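PDB 3CLV: Rab5 protein, putative from Plasmodium falciparum, which belongs to the Rab branch of the Ras-like small G protein family and carries bound guanosine-5'-diphosphate in this crystal structure. Local coordinates for residues I149-A154 / K192-M197; Y47-N52 / M197-I202; L112-A117 / K136-Q141; Q170-A173 / N177-F180. All blocks are in the same frame, centred on the assembly; numbering follows the deposited sequence.

Three contacts join helices to strands of the central sheet of this Ras-like fold or to the turn leading into it, and a fourth joins two helices. Interactions 1 and 2 share helix 191-206 and its Met197; their centres are about 10 Å apart, the first on strand 149-155 and the second at the outermost strand 43-50. Interaction 4 closes the turn between helix 166-175 and edge strand 179-183, which runs beside strand 149-155, so it touches interaction 1 through backbone pairing of Leu179. Interaction 3 joins helix 110-114 to helix 129-145, and Tyr172 of interaction 4 packs on Val139 there. The side chains of Val153 and Trp138 each lie about 9 Å from the bound GDP.

Interaction 1 of 4, residues I149-A154 / K192-M197; sequences IIILVA and KNIFYM
Ile151 turns CG1 anti to its backbone nitrogen (chi1 -175°) and continues nearly extended, which sends CD1 out from strand 149-155 to helix 191-206. From the helix, Met197 answers with CG anti to its carbonyl carbon and a bend at chi3 (75°). The two side chains cross at about a right angle, and Ile151 CD1 rests 4.0 Å from Met197 SD. Ile151 CD1 also lies 3.9 Å from Ile194 O, so the end of Ile151 sits against both a helix carbonyl and a thioether. Behind it, Ile151 CG2 faces Ile194 CG2 at 4.2 Å.

Two residues further along the strand, Val153 points to the same side of the sheet. Its CG2 meets Ile194 CD1 at 4.1 Å, the valine and isoleucine side chains again crossing nearly perpendicularly. Ile194 thus spans both strand residues, giving its CG2 branch to Ile151 and its longer CG1-CD1 arm to Val153. The short strand and helix segments run almost antiparallel, at 157°, with their axes 9.9 Å apart at closest approach.

Leu198, one turn on from Ile194, extends this layer over Ile151, while Ile121 of the adjacent strand 119-125 touches both Ile151 and Val153. Met197 also reaches Ile181 of edge strand 179-183, bringing a third strand under the helix. All four touching side chains are apolar, and the carbonyl oxygen of Ile194 is the one polar atom touched, so helix and sheet are held here by dispersion and exclusion of water, without directional bonds between them.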
# COMPACT_ATOMS: atom_id res chain seq x y z
N ILE A 149 4.55 -11.40 9.08
CA ILE A 149 5.70 -11.64 9.95
C ILE A 149 5.77 -10.46 10.91
O ILE A 149 6.03 -9.32 10.49
CB ILE A 149 7.02 -11.81 9.15
CG1 ILE A 149 6.91 -12.99 8.19
CG2 ILE A 149 8.20 -12.01 10.12
CD1 ILE A 149 8.00 -13.02 7.09
N ILE A 150 5.51 -10.72 12.19
CA ILE A 150 5.42 -9.66 13.21
C ILE A 150 6.63 -9.72 14.13
O ILE A 150 6.97 -10.78 14.68
CB ILE A 150 4.13 -9.76 14.05
CG1 ILE A 150 2.88 -9.69 13.15
CG2 ILE A 150 4.10 -8.67 15.13
CD1 ILE A 150 1.63 -10.22 13.85
N ILE A 151 7.27 -8.56 14.29
CA ILE A 151 8.32 -8.38 15.27
C ILE A 151 7.91 -7.31 16.30
O ILE A 151 7.54 -6.18 15.94
CB ILE A 151 9.71 -8.11 14.62
CG1 ILE A 151 10.82 -8.05 15.68
CG2 ILE A 151 9.69 -6.86 13.68
CD1 ILE A 151 12.20 -8.47 15.08
N LEU A 152 7.93 -7.72 17.56
CA LEU A 152 7.58 -6.83 18.65
C LEU A 152 8.89 -6.21 19.11
O LEU A 152 9.86 -6.93 19.38
CB LEU A 152 6.88 -7.59 19.78
CG LEU A 152 6.53 -6.82 21.05
CD1 LEU A 152 5.44 -5.77 20.74
CD2 LEU A 152 6.04 -7.80 22.13
N VAL A 153 8.93 -4.88 19.16
CA VAL A 153 10.19 -4.18 19.44
C VAL A 153 10.07 -3.42 20.76
O VAL A 153 9.19 -2.56 20.93
CB VAL A 153 10.63 -3.21 18.29
CG1 VAL A 153 11.88 -2.36 18.69
CG2 VAL A 153 10.89 -3.97 17.00
N ALA A 154 10.96 -3.76 21.70
CA ALA A 154 11.06 -3.07 22.98
C ALA A 154 12.12 -1.98 22.83
O ALA A 154 13.32 -2.24 22.99
CB ALA A 154 11.43 -4.05 24.10
N LYS A 192 19.61 -2.41 13.39
CA LYS A 192 19.78 -3.17 12.15
C LYS A 192 19.26 -4.59 12.33
O LYS A 192 18.68 -5.16 11.39
CB LYS A 192 21.26 -3.21 11.70
CG LYS A 192 21.82 -1.89 11.15
CD LYS A 192 23.25 -2.17 10.63
CE LYS A 192 24.24 -1.07 10.96
NZ LYS A 192 24.54 -0.25 9.73
N ASN A 193 19.43 -5.12 13.54
CA ASN A 193 19.03 -6.50 13.86
C ASN A 193 17.51 -6.71 13.73
O ASN A 193 17.05 -7.81 13.45
CB ASN A 193 19.51 -6.90 15.26
CG ASN A 193 21.01 -7.27 15.30
OD1 ASN A 193 21.60 -7.71 14.32
ND2 ASN A 193 21.61 -7.14 16.48
N ILE A 194 16.72 -5.64 13.92
CA ILE A 194 15.28 -5.76 13.65
C ILE A 194 15.09 -6.34 12.24
O ILE A 194 14.34 -7.28 12.03
CB ILE A 194 14.56 -4.38 13.68
CG1 ILE A 194 14.57 -3.77 15.09
CG2 ILE A 194 13.12 -4.50 13.12
CD1 ILE A 194 14.14 -2.26 15.13
N PHE A 195 15.79 -5.77 11.28
CA PHE A 195 15.60 -6.10 9.89
C PHE A 195 16.37 -7.35 9.51
O PHE A 195 15.95 -8.05 8.60
CB PHE A 195 15.96 -4.88 9.04
CG PHE A 195 15.00 -3.73 9.26
CD1 PHE A 195 13.82 -3.66 8.52
CD2 PHE A 195 15.25 -2.78 10.25
CE1 PHE A 195 12.93 -2.63 8.73
CE2 PHE A 195 14.37 -1.75 10.48
CZ PHE A 195 13.19 -1.67 9.73
N TYR A 196 17.43 -7.66 10.25
CA TYR A 196 18.16 -8.93 10.04
C TYR A 196 17.23 -10.10 10.34
O TYR A 196 17.14 -11.05 9.55
CB TYR A 196 19.42 -9.04 10.92
CG TYR A 196 20.53 -8.05 10.58
CD1 TYR A 196 20.52 -7.33 9.39
CD2 TYR A 196 21.61 -7.88 11.44
CE1 TYR A 196 21.54 -6.42 9.09
CE2 TYR A 196 22.63 -6.98 11.15
CZ TYR A 196 22.59 -6.26 9.97
OH TYR A 196 23.61 -5.38 9.68
N MET A 197 16.55 -10.00 11.49
CA MET A 197 15.61 -11.01 11.96
C MET A 197 14.44 -11.18 10.99
O MET A 197 14.06 -12.32 10.64
CB MET A 197 15.11 -10.66 13.37
CG MET A 197 16.17 -10.82 14.49
SD MET A 197 15.51 -10.46 16.14
CE MET A 197 14.54 -11.91 16.46

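Interaction 2 of 4, residues Y47-N52 / M197-I202; sequences YVVNLN and MLAEEI
Leu51 sets one methyl against the carbonyl of Ala199 and the other against its CB. CG stands anti to the carbonyl carbon of Leu51 (chi1 -77°), a torsion that carries the fork from just past the end of strand 43-50 to helix 191-206. One prong, CD1, lies 3.8 Å from Ala199 O; the other, CD2, comes within 3.9 Å of Ala199 CB. CD2 also touches Glu200 CG, likewise at 3.9 Å, so the glutamate contributes its aliphatic part. Beyond CG the Glu200 chain is extended, chi2 165°, and its carboxylate is carried away from the leucine, on the solvent-exposed side.

Val49, two residues earlier, closes over the same alanine. Its CG1 is anti to the backbone nitrogen and stands 3.9 Å from Ala199 CB, and the valine and leucine branches meet this methyl side by side. The small alanine lets the chains come near: the CA atoms of Val49 and Ala199 are 6.8 Å apart.

Just before this stretch of the helix, Phe195 and Tyr196 continue the cover over Val49; just after it, Tyr203 meets Leu51. Val49 also packs on Phe95 of strand 92-99, to which strand 43-50 is paired antiparallel. Here the C-terminal helix lies across the sheet at its antiparallel outer strand, an arrangement belonging to the Ras-like alpha/beta fold with its strand order 2-3-1-4-5-6.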
# COMPACT_ATOMS: atom_id res chain seq x y z
N TYR A 47 15.11 -0.02 2.87
CA TYR A 47 16.31 -0.54 3.48
C TYR A 47 16.55 -1.93 2.94
O TYR A 47 15.62 -2.72 2.77
CB TYR A 47 16.17 -0.58 5.01
CG TYR A 47 17.43 -1.02 5.70
CD1 TYR A 47 18.55 -0.17 5.74
CD2 TYR A 47 17.53 -2.28 6.29
CE1 TYR A 47 19.71 -0.56 6.37
CE2 TYR A 47 18.70 -2.68 6.93
CZ TYR A 47 19.79 -1.81 6.95
OH TYR A 47 20.97 -2.17 7.56
N VAL A 48 17.82 -2.22 2.64
CA VAL A 48 18.18 -3.50 2.06
C VAL A 48 19.03 -4.28 3.04
O VAL A 48 19.99 -3.76 3.60
CB VAL A 48 18.93 -3.32 0.73
CG1 VAL A 48 19.31 -4.67 0.15
CG2 VAL A 48 18.09 -2.51 -0.25
N VAL A 49 18.67 -5.54 3.26
CA VAL A 49 19.52 -6.47 3.99
C VAL A 49 19.99 -7.49 2.96
O VAL A 49 19.18 -8.10 2.26
CB VAL A 49 18.75 -7.23 5.11
CG1 VAL A 49 19.65 -8.29 5.75
CG2 VAL A 49 18.22 -6.28 6.18
N ASN A 50 21.30 -7.66 2.85
CA ASN A 50 21.80 -8.83 2.12
C ASN A 50 22.26 -9.87 3.13
O ASN A 50 23.16 -9.61 3.94
CB ASN A 50 22.90 -8.46 1.12
CG ASN A 50 23.33 -9.64 0.26
OD1 ASN A 50 24.14 -10.47 0.69
ND2 ASN A 50 22.77 -9.74 -0.95
N LEU A 51 21.63 -11.04 3.08
CA LEU A 51 21.80 -12.06 4.11
C LEU A 51 23.18 -12.72 4.10
O LEU A 51 23.67 -13.15 5.15
CB LEU A 51 20.69 -13.11 4.03
CG LEU A 51 19.30 -12.74 4.59
CD1 LEU A 51 18.37 -13.92 4.43
CD2 LEU A 51 19.35 -12.32 6.07
N ASN A 52 23.80 -12.78 2.92
CA ASN A 52 25.18 -13.25 2.75
C ASN A 52 26.25 -12.23 3.17
O ASN A 52 27.44 -12.46 2.92
CB ASN A 52 25.44 -13.62 1.29
CG ASN A 52 24.79 -14.92 0.90
OD1 ASN A 52 24.69 -15.85 1.69
ND2 ASN A 52 24.35 -15.00 -0.35
N MET A 197 16.55 -10.00 11.49
CA MET A 197 15.61 -11.01 11.96
C MET A 197 14.44 -11.18 10.99
O MET A 197 14.06 -12.32 10.64
CB MET A 197 15.11 -10.66 13.37
CG MET A 197 16.17 -10.82 14.49
SD MET A 197 15.51 -10.46 16.14
CE MET A 197 14.54 -11.91 16.46
N LEU A 198 13.86 -10.06 10.56
CA LEU A 198 12.79 -10.06 9.55
C LEU A 198 13.23 -10.69 8.24
O LEU A 198 12.52 -11.52 7.68
CB LEU A 198 12.28 -8.65 9.28
CG LEU A 198 11.42 -8.00 10.37
CD1 LEU A 198 11.04 -6.56 9.99
CD2 LEU A 198 10.16 -8.85 10.62
N ALA A 199 14.39 -10.27 7.74
CA ALA A 199 14.92 -10.80 6.49
C ALA A 199 15.18 -12.32 6.58
O ALA A 199 14.83 -13.07 5.64
CB ALA A 199 16.19 -10.04 6.07
N GLU A 200 15.76 -12.78 7.69
CA GLU A 200 15.93 -14.23 7.93
C GLU A 200 14.59 -14.97 7.84
O GLU A 200 14.47 -16.02 7.21
CB GLU A 200 16.59 -14.49 9.30
CG GLU A 200 18.05 -14.02 9.38
CD GLU A 200 18.59 -13.93 10.81
OE1 GLU A 200 17.80 -13.92 11.79
OE2 GLU A 200 19.82 -13.84 10.96
N GLU A 201 13.57 -14.41 8.48
CA GLU A 201 12.23 -14.97 8.46
C GLU A 201 11.58 -14.94 7.05
O GLU A 201 10.94 -15.91 6.65
CB GLU A 201 11.36 -14.25 9.49
CG GLU A 201 10.13 -15.02 9.89
CD GLU A 201 10.43 -16.32 10.63
OE1 GLU A 201 11.49 -16.44 11.31
OE2 GLU A 201 9.57 -17.21 10.55
N ILE A 202 11.74 -13.84 6.30
CA ILE A 202 11.22 -13.80 4.93
C ILE A 202 11.87 -14.91 4.08
O ILE A 202 11.18 -15.62 3.35
CB ILE A 202 11.43 -12.42 4.24
CG1 ILE A 202 10.57 -11.35 4.90
CG2 ILE A 202 11.09 -12.51 2.75
CD1 ILE A 202 11.01 -9.90 4.53

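Interaction 3 of 4, residues L112-A117 / K136-Q141; sequences LYYRGA and KTWVNQ
Helices 110-114 and 129-145 flank the same face of the Ras-like sheet, and this contact bridges them at the end of the shorter helix. Tyr114, the last residue of that helix and the first of a type II beta turn, is the bridging group. With CG anti to the carbonyl carbon (chi1 -60°), its ring reaches over to helix 129-145 and brings the hydroxyl up to Trp138 and Gln141, which lie side by side ahead of it.

Tyr114 OH comes 3.3 Å from CD1 of Trp138, approaching the indole obliquely; NE1 of that same ring is further away, at 3.8 Å from Tyr114 OH. The tyrosine and tryptophan side chains cross at about a right angle. On the other partner, Gln141 OE1 lies 3.7 Å from Tyr114 OH, near the plane of the phenol and at its edge. The Tyr114 ring and the Gln141 amide plane stand 79° apart. Gln141 OE1 lies also in the plane of the Trp138 ring, at its edge, so the carboxamide oxygen sits beside both aromatic groups.

Leu13 of strand 8-13 supports Tyr114 and Trp138 from the sheet, and Trp138 makes a cation-pi contact with Arg134. Just past the helix end, Arg115 forms a salt bridge to Asp96 of the second subunit.

The backbone of the turn is closed by Ala117 N bonding to Tyr114 O. The phenol itself is less well served: its hydroxyl is buried with no hydrogen-bonding partner in the model, since Gln141 OE1 stays too far away. The contact therefore depends on van der Waals touch, perhaps with weak polar attraction to the carboxamide.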
# COMPACT_ATOMS: atom_id res chain seq x y z
N LEU A 112 -4.66 1.15 5.29
CA LEU A 112 -3.83 1.47 4.13
C LEU A 112 -2.38 1.05 4.39
O LEU A 112 -1.67 0.67 3.47
CB LEU A 112 -3.89 2.97 3.81
CG LEU A 112 -5.28 3.53 3.48
CD1 LEU A 112 -5.23 5.06 3.49
CD2 LEU A 112 -5.81 3.03 2.12
N TYR A 113 -1.98 1.13 5.66
CA TYR A 113 -0.63 0.71 6.09
C TYR A 113 -0.48 -0.80 6.19
O TYR A 113 0.59 -1.33 5.87
CB TYR A 113 -0.21 1.37 7.42
CG TYR A 113 -0.00 2.86 7.31
CD1 TYR A 113 -1.10 3.75 7.33
CD2 TYR A 113 1.28 3.40 7.19
CE1 TYR A 113 -0.92 5.12 7.20
CE2 TYR A 113 1.48 4.77 7.06
CZ TYR A 113 0.37 5.62 7.07
OH TYR A 113 0.56 6.98 6.93
N TYR A 114 -1.52 -1.48 6.64
CA TYR A 114 -1.51 -2.94 6.80
C TYR A 114 -1.65 -3.72 5.50
O TYR A 114 -1.03 -4.77 5.37
CB TYR A 114 -2.66 -3.41 7.70
CG TYR A 114 -2.67 -2.88 9.10
CD1 TYR A 114 -1.52 -2.30 9.67
CD2 TYR A 114 -3.82 -2.99 9.88
CE1 TYR A 114 -1.54 -1.82 10.99
CE2 TYR A 114 -3.84 -2.53 11.20
CZ TYR A 114 -2.70 -1.94 11.74
OH TYR A 114 -2.75 -1.47 13.04
N ARG A 115 -2.51 -3.24 4.59
CA ARG A 115 -2.87 -4.00 3.39
C ARG A 115 -1.68 -4.34 2.50
O ARG A 115 -0.96 -3.45 2.05
CB ARG A 115 -3.95 -3.30 2.57
CG ARG A 115 -4.63 -4.26 1.64
CD ARG A 115 -5.82 -3.66 0.99
NE ARG A 115 -6.36 -4.55 -0.04
CZ ARG A 115 -7.38 -5.40 0.15
NH1 ARG A 115 -7.99 -5.46 1.33
NH2 ARG A 115 -7.81 -6.14 -0.86
N GLY A 116 -1.48 -5.64 2.28
CA GLY A 116 -0.38 -6.11 1.44
C GLY A 116 0.99 -6.06 2.10
O GLY A 116 1.99 -6.26 1.43
N ALA A 117 1.04 -5.78 3.40
CA ALA A 117 2.33 -5.77 4.11
C ALA A 117 2.78 -7.21 4.37
O ALA A 117 1.97 -8.07 4.71
CB ALA A 117 2.24 -5.00 5.42
N LYS A 136 -0.04 -4.61 22.15
CA LYS A 136 -0.75 -5.90 22.25
C LYS A 136 -2.05 -5.90 21.45
O LYS A 136 -2.35 -6.86 20.74
CB LYS A 136 -1.02 -6.28 23.70
CG LYS A 136 0.24 -6.72 24.45
CD LYS A 136 -0.10 -7.39 25.76
CE LYS A 136 1.15 -7.68 26.56
NZ LYS A 136 0.78 -8.19 27.93
N THR A 137 -2.82 -4.81 21.60
CA THR A 137 -4.06 -4.59 20.83
C THR A 137 -3.77 -4.63 19.32
O THR A 137 -4.50 -5.26 18.55
CB THR A 137 -4.76 -3.24 21.21
OG1 THR A 137 -5.06 -3.23 22.61
CG2 THR A 137 -6.04 -3.03 20.42
N TRP A 138 -2.67 -4.00 18.91
CA TRP A 138 -2.32 -4.01 17.49
C TRP A 138 -1.91 -5.38 16.97
O TRP A 138 -2.27 -5.75 15.85
CB TRP A 138 -1.24 -2.98 17.16
CG TRP A 138 -1.79 -1.59 17.04
CD1 TRP A 138 -2.89 -1.19 16.33
CD2 TRP A 138 -1.24 -0.41 17.63
NE1 TRP A 138 -3.08 0.17 16.47
CE2 TRP A 138 -2.08 0.67 17.27
CE3 TRP A 138 -0.13 -0.17 18.46
CZ2 TRP A 138 -1.84 1.99 17.68
CZ3 TRP A 138 0.11 1.14 18.88
CH2 TRP A 138 -0.74 2.21 18.49
N VAL A 139 -1.16 -6.12 17.79
CA VAL A 139 -0.76 -7.49 17.43
C VAL A 139 -2.00 -8.37 17.18
O VAL A 139 -2.06 -9.09 16.18
CB VAL A 139 0.16 -8.12 18.50
CG1 VAL A 139 0.28 -9.64 18.31
CG2 VAL A 139 1.56 -7.43 18.51
N ASN A 140 -2.98 -8.29 18.08
CA ASN A 140 -4.25 -9.00 17.92
C ASN A 140 -5.00 -8.64 16.65
O ASN A 140 -5.50 -9.52 15.96
CB ASN A 140 -5.12 -8.84 19.19
CG ASN A 140 -4.55 -9.58 20.38
OD1 ASN A 140 -3.89 -10.61 20.23
ND2 ASN A 140 -4.77 -9.05 21.57
N GLN A 141 -5.04 -7.35 16.31
CA GLN A 141 -5.66 -6.90 15.07
C GLN A 141 -4.92 -7.44 13.86
O GLN A 141 -5.53 -7.88 12.88
CB GLN A 141 -5.63 -5.37 14.97
CG GLN A 141 -6.66 -4.63 15.76
CD GLN A 141 -6.69 -3.14 15.41
OE1 GLN A 141 -5.71 -2.57 14.92
NE2 GLN A 141 -7.83 -2.51 15.64

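Interaction 4 of 4, residues Q170-A173 / N177-F180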
# COMPACT_ATOMS: atom_id res chain seq x y z
N GLN A 170 8.61 -11.07 26.65
CA GLN A 170 9.13 -12.27 25.95
C GLN A 170 8.16 -13.44 25.98
O GLN A 170 7.96 -14.11 24.97
CB GLN A 170 10.46 -12.70 26.55
CG GLN A 170 11.62 -11.79 26.21
CD GLN A 170 12.91 -12.26 26.84
OE1 GLN A 170 12.99 -12.46 28.05
NE2 GLN A 170 13.94 -12.45 26.01
N LYS A 171 7.53 -13.69 27.13
CA LYS A 171 6.52 -14.75 27.21
C LYS A 171 5.34 -14.44 26.29
O LYS A 171 4.87 -15.33 25.56
CB LYS A 171 6.03 -14.98 28.64
CG LYS A 171 5.13 -16.22 28.79
N TYR A 172 4.89 -13.17 26.33
CA TYR A 172 3.82 -12.69 25.48
C TYR A 172 4.12 -12.98 24.00
O TYR A 172 3.25 -13.48 23.29
CB TYR A 172 3.51 -11.19 25.69
CG TYR A 172 2.54 -10.65 24.66
CD1 TYR A 172 1.17 -10.90 24.77
CD2 TYR A 172 3.00 -9.93 23.54
CE1 TYR A 172 0.28 -10.44 23.81
CE2 TYR A 172 2.08 -9.45 22.56
CZ TYR A 172 0.74 -9.72 22.71
OH TYR A 172 -0.19 -9.28 21.78
N ALA A 173 5.34 -12.67 23.58
CA ALA A 173 5.73 -12.82 22.17
C ALA A 173 5.76 -14.30 21.75
O ALA A 173 5.33 -14.63 20.64
CB ALA A 173 7.06 -12.14 21.89
N ASN A 177 3.58 -16.10 19.09
CA ASN A 177 4.41 -16.52 17.96
C ASN A 177 4.95 -15.32 17.18
O ASN A 177 4.85 -15.25 15.95
CB ASN A 177 3.63 -17.47 17.03
CG ASN A 177 3.01 -18.63 17.80
OD1 ASN A 177 1.80 -18.64 18.04
ND2 ASN A 177 3.83 -19.59 18.22
N LEU A 178 5.52 -14.38 17.92
CA LEU A 178 6.10 -13.17 17.36
C LEU A 178 7.61 -13.28 17.51
O LEU A 178 8.10 -13.94 18.45
CB LEU A 178 5.64 -11.94 18.17
CG LEU A 178 4.16 -11.81 18.56
CD1 LEU A 178 3.95 -10.56 19.40
CD2 LEU A 178 3.27 -11.79 17.33
N LEU A 179 8.32 -12.66 16.57
CA LEU A 179 9.70 -12.27 16.80
C LEU A 179 9.74 -11.17 17.87
O LEU A 179 8.77 -10.42 18.06
CB LEU A 179 10.36 -11.78 15.49
CG LEU A 179 10.42 -12.78 14.34
CD1 LEU A 179 11.00 -12.12 13.08
CD2 LEU A 179 11.28 -13.99 14.73
N PHE A 180 10.83 -11.14 18.62
CA PHE A 180 11.01 -10.14 19.68
C PHE A 180 12.45 -9.62 19.71
O PHE A 180 13.40 -10.38 19.56
CB PHE A 180 10.57 -10.69 21.05
CG PHE A 180 10.86 -9.77 22.21
CD1 PHE A 180 10.00 -8.70 22.49
CD2 PHE A 180 11.97 -9.97 23.02
CE1 PHE A 180 10.27 -7.83 23.56
CE2 PHE A 180 12.25 -9.10 24.10
CZ PHE A 180 11.39 -8.04 24.38
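Asn177 takes up positive phi and turns the chain sharply off the end of helix 166-175, letting Leu178 reach back to the carbonyl of Ala173. The hydrogen bond from Leu178 N to Ala173 O is short, 2.7 Å, and nearly straight at 171°, although the donor is tilted 28° from the carbonyl plane. Leu178 CB and CG also touch this oxygen, each 3.7 Å from Ala173 O, and CD1 goes on to meet Tyr172 CE2 at 3.8 Å, reaching the ring obliquely.

This is a Schellman motif with Asn177 as its C-prime residue; Asn177 N completes it by turning to Gln174 O. It ends the helix and leads the chain, through Leu178, into strand 179-183, the outermost strand on this side of the Ras-like sheet. Leu179 then pairs through its backbone with Ile150 and Leu152 of strand 149-155.

Phe180 holds CG anti to the backbone nitrogen (chi1 174°), which carries its ring from Ala173 to Gln170, three residues earlier in the helix. Phe180 CB packs 3.9 Å from Ala173 CB, and Phe180 CE2 lies 3.5 Å from Gln170 CG. The glutamine chain crosses the phenylalanine at about a right angle, meeting the ring with a methylene group. Ala173 CB also touches Leu178 CB at 4.0 Å, so the methyl meets both residues. Val139 of helix 129-145 touches Tyr172 and Leu178.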